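Local coordinates for protein Rab GDP dissociation inhibitor alpha (Naegleria fowleri, PDB 6C87) that probably binds GDP-loaded Rab GTPases, slowing release of their nucleotide and keeping them soluble between rounds of membrane traffic, at residues G123-V128 and I330-K335; L200-S205 and D416-F421; H341-C346 and K378-L383. All blocks are in the same frame, centred on the assembly; numbering follows the deposited sequence.

Contact 1. Residues G123-V128 and I330-K335; sequences GEIHKV and IIFPQK
In the large mixed sheet of this Rab GDI fold, I125 meets I330 and F332 across an intervening strand: strands 124-127 and 328-332 both pair with strand 111-121, the first antiparallel to it and the second parallel. The contact illustrates how strands without a hydrogen bond between them can still share one apolar face. Its focus is a single methyl, I125 CG2, which stands 4.1 Å from I330 CG2 and 4.3 Å from F332 CZ. The first torsion of I125 explains the choice of branch, since CG1 occupies the site between backbone N and carbonyl carbon (chi1 67°) and CG2 is left beside N, directed at the other strand. The two isoleucine side chains pass at a slant, meeting branch to branch. F332 starts off to one side, yet its ring extends far enough for CZ to reach the same methyl, which approaches the ring obliquely.

All three touching residues are buried. I330 and F332 rest on strand 343-349 as well, and the ring of F332 meets that of Y120, the planes inclined by about 30°. Backbone bonds from H126 to V119 and from I331 to F118 and Y120 fix both strands to their shared neighbour.

Residues alternate along strand 124-127, so E124 and H126 project from the side opposite I125. There H126 NE2 donates to E124 OE1 at 3.2 Å, with the oxygen lying in the plane of the imidazole but the N-H arriving from above the carboxylate plane.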
loop_
_atom_site.group_PDB
_atom_site.type_symbol
_atom_site.label_atom_id
_atom_site.label_comp_id
_atom_site.label_asym_id
_atom_site.label_seq_id
_atom_site.Cartn_x
_atom_site.Cartn_y
_atom_site.Cartn_z
ATOM N N GLY A 123 -11.674 44.436 5.674
ATOM C CA GLY A 123 -11.757 45.351 4.554
ATOM C C GLY A 123 -10.516 45.459 3.695
ATOM O O GLY A 123 -10.504 46.264 2.755
ATOM N N GLU A 124 -9.471 44.686 3.983
ATOM C CA GLU A 124 -8.233 44.738 3.226
ATOM C C GLU A 124 -7.817 43.325 2.850
ATOM O O GLU A 124 -8.233 42.344 3.475
ATOM C CB GLU A 124 -7.114 45.413 4.035
ATOM C CG GLU A 124 -7.422 46.839 4.468
ATOM C CD GLU A 124 -6.340 47.419 5.364
ATOM O OE1 GLU A 124 -5.942 46.724 6.322
ATOM O OE2 GLU A 124 -5.895 48.564 5.126
ATOM N N ILE A 125 -7.010 43.225 1.799
ATOM C CA ILE A 125 -6.392 41.962 1.409
ATOM C C ILE A 125 -4.886 42.087 1.595
ATOM O O ILE A 125 -4.300 43.146 1.346
ATOM C CB ILE A 125 -6.750 41.517 -0.027
ATOM C CG1 ILE A 125 -6.169 42.451 -1.077
ATOM C CG2 ILE A 125 -8.255 41.397 -0.194
ATOM C CD1 ILE A 125 -6.402 41.941 -2.481
ATOM N N HIS A 126 -4.271 41.026 2.102
ATOM C CA HIS A 126 -2.850 41.023 2.398
ATOM C C HIS A 126 -2.239 39.710 1.933
ATOM O O HIS A 126 -2.937 38.718 1.712
ATOM C CB HIS A 126 -2.602 41.247 3.897
ATOM C CG HIS A 126 -3.052 42.590 4.383
ATOM N ND1 HIS A 126 -2.337 43.745 4.147
ATOM C CD2 HIS A 126 -4.162 42.964 5.067
ATOM C CE1 HIS A 126 -2.979 44.772 4.676
ATOM N NE2 HIS A 126 -4.090 44.325 5.239
ATOM N N LYS A 127 -0.921 39.725 1.756
ATOM C CA LYS A 127 -0.206 38.515 1.381
ATOM C C LYS A 127 -0.389 37.448 2.457
ATOM O O LYS A 127 -0.481 37.744 3.650
ATOM C CB LYS A 127 1.282 38.826 1.173
ATOM N N VAL A 128 -0.440 36.190 2.031
ATOM C CA VAL A 128 -0.587 35.081 2.974
ATOM C C VAL A 128 0.745 34.858 3.685
ATOM O O VAL A 128 1.765 34.609 3.026
ATOM C CB VAL A 128 -1.064 33.805 2.262
ATOM C CG1 VAL A 128 -1.057 32.631 3.224
ATOM C CG2 VAL A 128 -2.453 34.008 1.669
ATOM N N ILE A 330 -6.923 34.954 -4.346
ATOM C CA ILE A 330 -7.444 35.801 -3.272
ATOM C C ILE A 330 -8.540 35.045 -2.534
ATOM O O ILE A 330 -9.571 34.714 -3.129
ATOM C CB ILE A 330 -7.998 37.131 -3.808
ATOM C CG1 ILE A 330 -7.064 37.724 -4.869
ATOM C CG2 ILE A 330 -8.194 38.114 -2.653
ATOM C CD1 ILE A 330 -7.585 38.973 -5.505
ATOM N N ILE A 331 -8.335 34.806 -1.235
ATOM C CA ILE A 331 -9.278 34.068 -0.390
ATOM C C ILE A 331 -10.029 35.029 0.525
ATOM O O ILE A 331 -9.427 35.927 1.129
ATOM C CB ILE A 331 -8.554 32.985 0.428
ATOM C CG1 ILE A 331 -7.724 32.098 -0.498
ATOM C CG2 ILE A 331 -9.550 32.152 1.223
ATOM C CD1 ILE A 331 -8.553 31.447 -1.577
ATOM N N PHE A 332 -11.348 34.847 0.623
ATOM C CA PHE A 332 -12.211 35.615 1.522
ATOM C C PHE A 332 -12.837 34.659 2.530
ATOM O O PHE A 332 -13.906 34.085 2.268
ATOM C CB PHE A 332 -13.281 36.368 0.731
ATOM C CG PHE A 332 -12.726 37.433 -0.166
ATOM C CD1 PHE A 332 -12.153 37.100 -1.382
ATOM C CD2 PHE A 332 -12.770 38.768 0.204
ATOM C CE1 PHE A 332 -11.627 38.078 -2.217
ATOM C CE2 PHE A 332 -12.247 39.749 -0.630
ATOM C CZ PHE A 332 -11.674 39.399 -1.844
ATOM N N PRO A 333 -12.209 34.448 3.689
ATOM C CA PRO A 333 -12.747 33.479 4.660
ATOM C C PRO A 333 -14.134 33.868 5.168
ATOM O O PRO A 333 -14.437 35.044 5.379
ATOM C CB PRO A 333 -11.706 33.489 5.786
ATOM C CG PRO A 333 -10.452 34.039 5.146
ATOM C CD PRO A 333 -10.926 35.024 4.129
ATOM N N GLN A 334 -14.982 32.857 5.373
ATOM C CA GLN A 334 -16.364 33.140 5.740
ATOM C C GLN A 334 -16.451 33.878 7.073
ATOM O O GLN A 334 -17.297 34.766 7.244
ATOM C CB GLN A 334 -17.181 31.845 5.776
ATOM C CG GLN A 334 -16.818 30.862 6.868
ATOM C CD GLN A 334 -17.342 29.465 6.587
ATOM O OE1 GLN A 334 -18.269 28.991 7.249
ATOM N NE2 GLN A 334 -16.711 28.777 5.642
ATOM N N LYS A 335 -15.581 33.543 8.029
ATOM C CA LYS A 335 -15.627 34.240 9.312
ATOM C C LYS A 335 -15.110 35.670 9.224
ATOM O O LYS A 335 -15.310 36.437 10.169
ATOM C CB LYS A 335 -14.878 33.449 10.389
ATOM C CG LYS A 335 -15.722 32.310 10.952
ATOM C CD LYS A 335 -14.913 31.281 11.716
ATOM C CE LYS A 335 -15.834 30.179 12.242
ATOM N NZ LYS A 335 -15.119 29.143 13.045
#

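Contact 2. Residues L200-S205 and D416-F421; sequences LYTDDS and DATTHF
L200 lies against H420 where two loops of the GDI fold converge, one following helix 188-198 and the other running from strand 409-411 of the parallel, Rossmann-like sheet into helix 422-436. Neither segment is regular, and no hydrogen bond joins them; the contact is made by shape. Its packed end is a CH-pi interaction. L200 CD1 sits 3.8 Å from the centroid of the H420 ring, 4° off the ring normal and therefore almost squarely over the face, while L200 CB lies 3.9 Å from H420 CE1 at the rim. The leucine and histidine side chains run past each other in opposite senses. L200 is the first residue beyond the helix to leave helical geometry, and with a positive phi of 70° it turns its side chain toward the other loop. The imidazole is enclosed from its second face too, because T418 CB of its own loop stands 4.0 Å above the plane, displaced toward the rim. Y234 touches both L200 and H420.

The other end is looser. T202, exposed to solvent, offers only its methyl: CG2 is 3.9 Å from T418 CG2, the two side chains crossing at nearly a right angle. Y344 backs both threonines. T418 itself is steadied within its loop, for its OG1 donates to D416 OD1 on the syn side, an oxygen that also forms a salt bridge with K87.

Farther along the open side, D203 closes an Asx turn. D203 OD1 accepts from S205 N at 3.0 Å on its anti side, and from S205 OG at 2.6 Å on its syn side.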
loop_
_atom_site.group_PDB
_atom_site.type_symbol
_atom_site.label_atom_id
_atom_site.label_comp_id
_atom_site.label_asym_id
_atom_site.label_seq_id
_atom_site.Cartn_x
_atom_site.Cartn_y
_atom_site.Cartn_z
ATOM N N LEU A 200 -6.090 25.295 2.956
ATOM C CA LEU A 200 -7.121 25.221 1.917
ATOM C C LEU A 200 -8.372 24.462 2.355
ATOM O O LEU A 200 -9.076 23.887 1.523
ATOM C CB LEU A 200 -6.567 24.612 0.622
ATOM C CG LEU A 200 -5.360 25.327 0.020
ATOM C CD1 LEU A 200 -5.200 24.911 -1.434
ATOM C CD2 LEU A 200 -5.451 26.856 0.165
ATOM N N TYR A 201 -8.679 24.460 3.646
ATOM C CA TYR A 201 -9.980 23.980 4.082
ATOM C C TYR A 201 -11.039 25.026 3.764
ATOM O O TYR A 201 -10.760 26.224 3.710
ATOM C CB TYR A 201 -9.987 23.672 5.582
ATOM C CG TYR A 201 -9.170 22.459 5.968
ATOM C CD1 TYR A 201 -9.604 21.176 5.651
ATOM C CD2 TYR A 201 -7.969 22.594 6.659
ATOM C CE1 TYR A 201 -8.861 20.065 6.001
ATOM C CE2 TYR A 201 -7.221 21.486 7.017
ATOM C CZ TYR A 201 -7.672 20.225 6.687
ATOM O OH TYR A 201 -6.930 19.120 7.038
ATOM N N THR A 202 -12.261 24.560 3.537
ATOM C CA THR A 202 -13.366 25.444 3.205
ATOM C C THR A 202 -14.260 25.744 4.395
ATOM O O THR A 202 -15.045 26.694 4.330
ATOM C CB THR A 202 -14.207 24.828 2.086
ATOM O OG1 THR A 202 -14.801 23.617 2.560
ATOM C CG2 THR A 202 -13.324 24.501 0.901
ATOM N N ASP A 203 -14.152 24.965 5.472
ATOM C CA ASP A 203 -14.809 25.271 6.734
ATOM C C ASP A 203 -13.937 24.737 7.866
ATOM O O ASP A 203 -12.928 24.064 7.636
ATOM C CB ASP A 203 -16.230 24.693 6.801
ATOM C CG ASP A 203 -16.270 23.185 6.610
ATOM O OD1 ASP A 203 -15.566 22.454 7.340
ATOM O OD2 ASP A 203 -17.046 22.723 5.751
ATOM N N ASP A 204 -14.357 25.004 9.098
ATOM C CA ASP A 204 -13.540 24.693 10.261
ATOM C C ASP A 204 -13.837 23.332 10.881
ATOM O O ASP A 204 -13.354 23.053 11.981
ATOM C CB ASP A 204 -13.697 25.789 11.315
ATOM C CG ASP A 204 -13.095 27.099 10.873
ATOM O OD1 ASP A 204 -12.238 27.069 9.960
ATOM O OD2 ASP A 204 -13.459 28.148 11.445
ATOM N N SER A 205 -14.579 22.463 10.194
ATOM C CA SER A 205 -14.857 21.152 10.770
ATOM C C SER A 205 -13.606 20.286 10.893
ATOM O O SER A 205 -13.588 19.366 11.719
ATOM C CB SER A 205 -15.921 20.435 9.938
ATOM O OG SER A 205 -15.471 20.231 8.611
ATOM N N ASP A 416 -17.416 22.968 -7.340
ATOM C CA ASP A 416 -17.737 23.883 -6.259
ATOM C C ASP A 416 -17.083 25.236 -6.520
ATOM O O ASP A 416 -16.377 25.438 -7.516
ATOM C CB ASP A 416 -17.339 23.273 -4.911
ATOM C CG ASP A 416 -15.827 23.051 -4.758
ATOM O OD1 ASP A 416 -15.012 23.703 -5.446
ATOM O OD2 ASP A 416 -15.450 22.178 -3.947
ATOM N N ALA A 417 -17.321 26.174 -5.598
ATOM C CA ALA A 417 -16.917 27.562 -5.792
ATOM C C ALA A 417 -15.415 27.787 -5.640
ATOM O O ALA A 417 -14.915 28.817 -6.102
ATOM C CB ALA A 417 -17.664 28.461 -4.808
ATOM N N THR A 418 -14.690 26.863 -5.015
ATOM C CA THR A 418 -13.270 27.075 -4.774
ATOM C C THR A 418 -12.523 27.319 -6.080
ATOM O O THR A 418 -12.867 26.779 -7.137
ATOM C CB THR A 418 -12.652 25.874 -4.047
ATOM O OG1 THR A 418 -12.603 24.739 -4.927
ATOM C CG2 THR A 418 -13.479 25.519 -2.815
ATOM N N THR A 419 -11.479 28.144 -5.989
ATOM C CA THR A 419 -10.598 28.443 -7.108
ATOM C C THR A 419 -9.299 27.638 -7.040
ATOM O O THR A 419 -8.250 28.102 -7.497
ATOM C CB THR A 419 -10.299 29.943 -7.165
ATOM O OG1 THR A 419 -9.954 30.413 -5.856
ATOM C CG2 THR A 419 -11.513 30.700 -7.645
ATOM N N HIS A 420 -9.350 26.446 -6.452
ATOM C CA HIS A 420 -8.270 25.475 -6.549
ATOM C C HIS A 420 -8.902 24.103 -6.764
ATOM O O HIS A 420 -10.111 23.924 -6.593
ATOM C CB HIS A 420 -7.344 25.519 -5.324
ATOM C CG HIS A 420 -8.060 25.631 -4.015
ATOM N ND1 HIS A 420 -8.624 24.545 -3.380
ATOM C CD2 HIS A 420 -8.294 26.699 -3.215
ATOM C CE1 HIS A 420 -9.171 24.939 -2.243
ATOM N NE2 HIS A 420 -8.988 26.241 -2.120
ATOM N N PHE A 421 -8.082 23.128 -7.159
ATOM C CA PHE A 421 -8.607 21.903 -7.759
ATOM C C PHE A 421 -8.693 20.702 -6.825
ATOM O O PHE A 421 -9.052 19.619 -7.299
ATOM C CB PHE A 421 -7.766 21.521 -8.983
ATOM C CG PHE A 421 -8.316 22.028 -10.289
ATOM C CD1 PHE A 421 -9.500 21.513 -10.808
ATOM C CD2 PHE A 421 -7.646 23.006 -11.008
ATOM C CE1 PHE A 421 -10.012 21.970 -12.023
ATOM C CE2 PHE A 421 -8.146 23.464 -12.231
ATOM C CZ PHE A 421 -9.338 22.947 -12.734
#

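Contact 3. Residues H341-C346 and K378-L383; sequences HDIYCC and KVVLDL
K378 NZ donates to D382 OD2 at 2.8 Å, using the syn lone pair of the carboxylate, and this salt bridge spans one turn on the outer side of the helix whose inner side sets V379 and V380 against I343 and C345. The pattern is amphipathic: charge faces solvent, and branched apolar residues face the sheet. Strand 343-346 and helix 378-383 run in roughly the same direction, their axes 27° apart and 9.8 Å from each other at closest approach.

I343 and V380 reach toward one another tip to tip, I343 CG2 coming within 3.7 Å of V380 CG2. The longer branch of the isoleucine serves a second residue: its CD1 lies 3.9 Å from V379 CG1, where the two side chains pass at an angle. In V380 the CG1 methyl is trans to the backbone N (chi1 -179°), which places CG2 beside that nitrogen for I343 and leaves CG1 for the next inward residue of the strand. There it is the CB of C345 that does the touching, 4.2 Å from V380 CG1.

Y344, between these two strand residues, points away from the helix and packs on T202 and T419 beneath the sheet. On the helix side, V380 also rests on V364 and F332, and V379 on Y120, so the helix straddles several strands. It lies in the link between strands 360-367 and 389-400, which are parallel to each other with strand 302-315 between them, and the whole is a beta-alpha-beta crossover whose helix packs on one face of a mixed sheet.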
loop_
_atom_site.group_PDB
_atom_site.type_symbol
_atom_site.label_atom_id
_atom_site.label_comp_id
_atom_site.label_asym_id
_atom_site.label_seq_id
_atom_site.Cartn_x
_atom_site.Cartn_y
_atom_site.Cartn_z
ATOM N N HIS A 341 -19.981 30.626 3.934
ATOM C CA HIS A 341 -19.191 30.067 2.847
ATOM C C HIS A 341 -18.131 31.076 2.453
ATOM O O HIS A 341 -18.402 32.281 2.402
ATOM C CB HIS A 341 -20.058 29.731 1.628
ATOM C CG HIS A 341 -21.178 28.784 1.933
ATOM N ND1 HIS A 341 -22.357 29.196 2.517
ATOM C CD2 HIS A 341 -21.303 27.451 1.729
ATOM C CE1 HIS A 341 -23.158 28.155 2.668
ATOM N NE2 HIS A 341 -22.543 27.086 2.194
ATOM N N ASP A 342 -16.926 30.583 2.179
ATOM C CA ASP A 342 -15.859 31.452 1.712
ATOM C C ASP A 342 -16.191 31.996 0.326
ATOM O O ASP A 342 -16.931 31.384 -0.446
ATOM C CB ASP A 342 -14.527 30.697 1.665
ATOM C CG ASP A 342 -14.013 30.293 3.044
ATOM O OD1 ASP A 342 -14.730 30.486 4.056
ATOM O OD2 ASP A 342 -12.878 29.760 3.104
ATOM N N ILE A 343 -15.644 33.164 0.019
ATOM C CA ILE A 343 -15.691 33.716 -1.325
ATOM C C ILE A 343 -14.294 33.598 -1.899
ATOM O O ILE A 343 -13.301 33.838 -1.200
ATOM C CB ILE A 343 -16.150 35.184 -1.365
ATOM C CG1 ILE A 343 -17.416 35.384 -0.536
ATOM C CG2 ILE A 343 -16.385 35.599 -2.814
ATOM C CD1 ILE A 343 -17.831 36.845 -0.417
ATOM N N TYR A 344 -14.217 33.236 -3.170
ATOM C CA TYR A 344 -12.956 33.016 -3.854
ATOM C C TYR A 344 -12.861 33.988 -5.014
ATOM O O TYR A 344 -13.862 34.269 -5.684
ATOM C CB TYR A 344 -12.840 31.564 -4.346
ATOM C CG TYR A 344 -13.037 30.558 -3.236
ATOM C CD1 TYR A 344 -14.310 30.162 -2.852
ATOM C CD2 TYR A 344 -11.948 30.028 -2.547
ATOM C CE1 TYR A 344 -14.496 29.263 -1.824
ATOM C CE2 TYR A 344 -12.126 29.119 -1.514
ATOM C CZ TYR A 344 -13.408 28.743 -1.158
ATOM O OH TYR A 344 -13.617 27.844 -0.134
ATOM N N CYS A 345 -11.674 34.551 -5.205
ATOM C CA CYS A 345 -11.400 35.375 -6.376
ATOM C C CYS A 345 -10.036 34.996 -6.930
ATOM O O CYS A 345 -9.023 35.102 -6.229
ATOM C CB CYS A 345 -11.446 36.870 -6.047
ATOM S SG CYS A 345 -11.125 37.895 -7.508
ATOM N N CYS A 346 -10.007 34.557 -8.180
ATOM C CA CYS A 346 -8.757 34.314 -8.881
ATOM C C CYS A 346 -8.633 35.297 -10.032
ATOM O O CYS A 346 -9.625 35.634 -10.689
ATOM C CB CYS A 346 -8.665 32.881 -9.406
ATOM S SG CYS A 346 -9.841 32.506 -10.694
ATOM N N LYS A 378 -20.707 41.488 -3.255
ATOM C CA LYS A 378 -20.444 42.915 -3.419
ATOM C C LYS A 378 -19.193 43.345 -2.660
ATOM O O LYS A 378 -18.474 44.244 -3.107
ATOM C CB LYS A 378 -21.651 43.738 -2.965
ATOM C CG LYS A 378 -21.476 45.226 -3.174
ATOM C CD LYS A 378 -22.730 45.997 -2.805
ATOM C CE LYS A 378 -22.555 47.487 -3.083
ATOM N NZ LYS A 378 -21.627 48.132 -2.119
ATOM N N VAL A 379 -18.910 42.706 -1.522
ATOM C CA VAL A 379 -17.712 43.045 -0.762
ATOM C C VAL A 379 -16.468 42.829 -1.609
ATOM O O VAL A 379 -15.498 43.587 -1.504
ATOM C CB VAL A 379 -17.652 42.229 0.549
ATOM C CG1 VAL A 379 -17.631 40.727 0.263
ATOM C CG2 VAL A 379 -16.449 42.635 1.392
ATOM N N VAL A 380 -16.477 41.813 -2.476
ATOM C CA VAL A 380 -15.321 41.562 -3.328
ATOM C C VAL A 380 -15.333 42.494 -4.534
ATOM O O VAL A 380 -14.310 43.092 -4.884
ATOM C CB VAL A 380 -15.281 40.086 -3.761
ATOM C CG1 VAL A 380 -14.068 39.839 -4.629
ATOM C CG2 VAL A 380 -15.289 39.166 -2.558
ATOM N N LEU A 381 -16.492 42.641 -5.183
ATOM C CA LEU A 381 -16.586 43.499 -6.359
ATOM C C LEU A 381 -16.197 44.937 -6.050
ATOM O O LEU A 381 -15.619 45.620 -6.904
ATOM C CB LEU A 381 -18.003 43.456 -6.922
ATOM C CG LEU A 381 -18.421 42.062 -7.363
ATOM C CD1 LEU A 381 -19.846 42.083 -7.869
ATOM C CD2 LEU A 381 -17.460 41.562 -8.442
ATOM N N ASP A 382 -16.503 45.421 -4.843
ATOM C CA ASP A 382 -16.117 46.784 -4.503
ATOM C C ASP A 382 -14.601 46.943 -4.497
ATOM O O ASP A 382 -14.085 48.018 -4.820
ATOM C CB ASP A 382 -16.708 47.185 -3.147
ATOM C CG ASP A 382 -18.201 47.507 -3.221
ATOM O OD1 ASP A 382 -18.740 47.608 -4.347
ATOM O OD2 ASP A 382 -18.831 47.663 -2.146
ATOM N N LEU A 383 -13.870 45.878 -4.177
ATOM C CA LEU A 383 -12.420 45.956 -4.201
ATOM C C LEU A 383 -11.864 45.939 -5.617
ATOM O O LEU A 383 -10.712 46.346 -5.819
ATOM C CB LEU A 383 -11.827 44.804 -3.388
ATOM C CG LEU A 383 -12.159 44.801 -1.889
ATOM C CD1 LEU A 383 -11.790 43.474 -1.226
ATOM C CD2 LEU A 383 -11.436 45.926 -1.200
#

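Followed from the N terminus, the chain leaves strand 124-127, passes through helices to the 200-205 loop, and returns at 330-335 to close contact 1 after a long excursion. Because 200-205 finds its partner only at 416-421, contacts 1 and 2 cross. Contact 3 opens just after contact 1 closes, closes a much shorter span, from 341-346 to 378-383, that takes in strand 360-367, and lies wholly within the interval of contact 2. Contacts 1 and 3 share the mixed sheet, where I330 N bonds to C345 O. Contact 2 joins the loop after helix 188-198 to the approach to helix 422-436, and a K335-D204 salt bridge links it to contact 1.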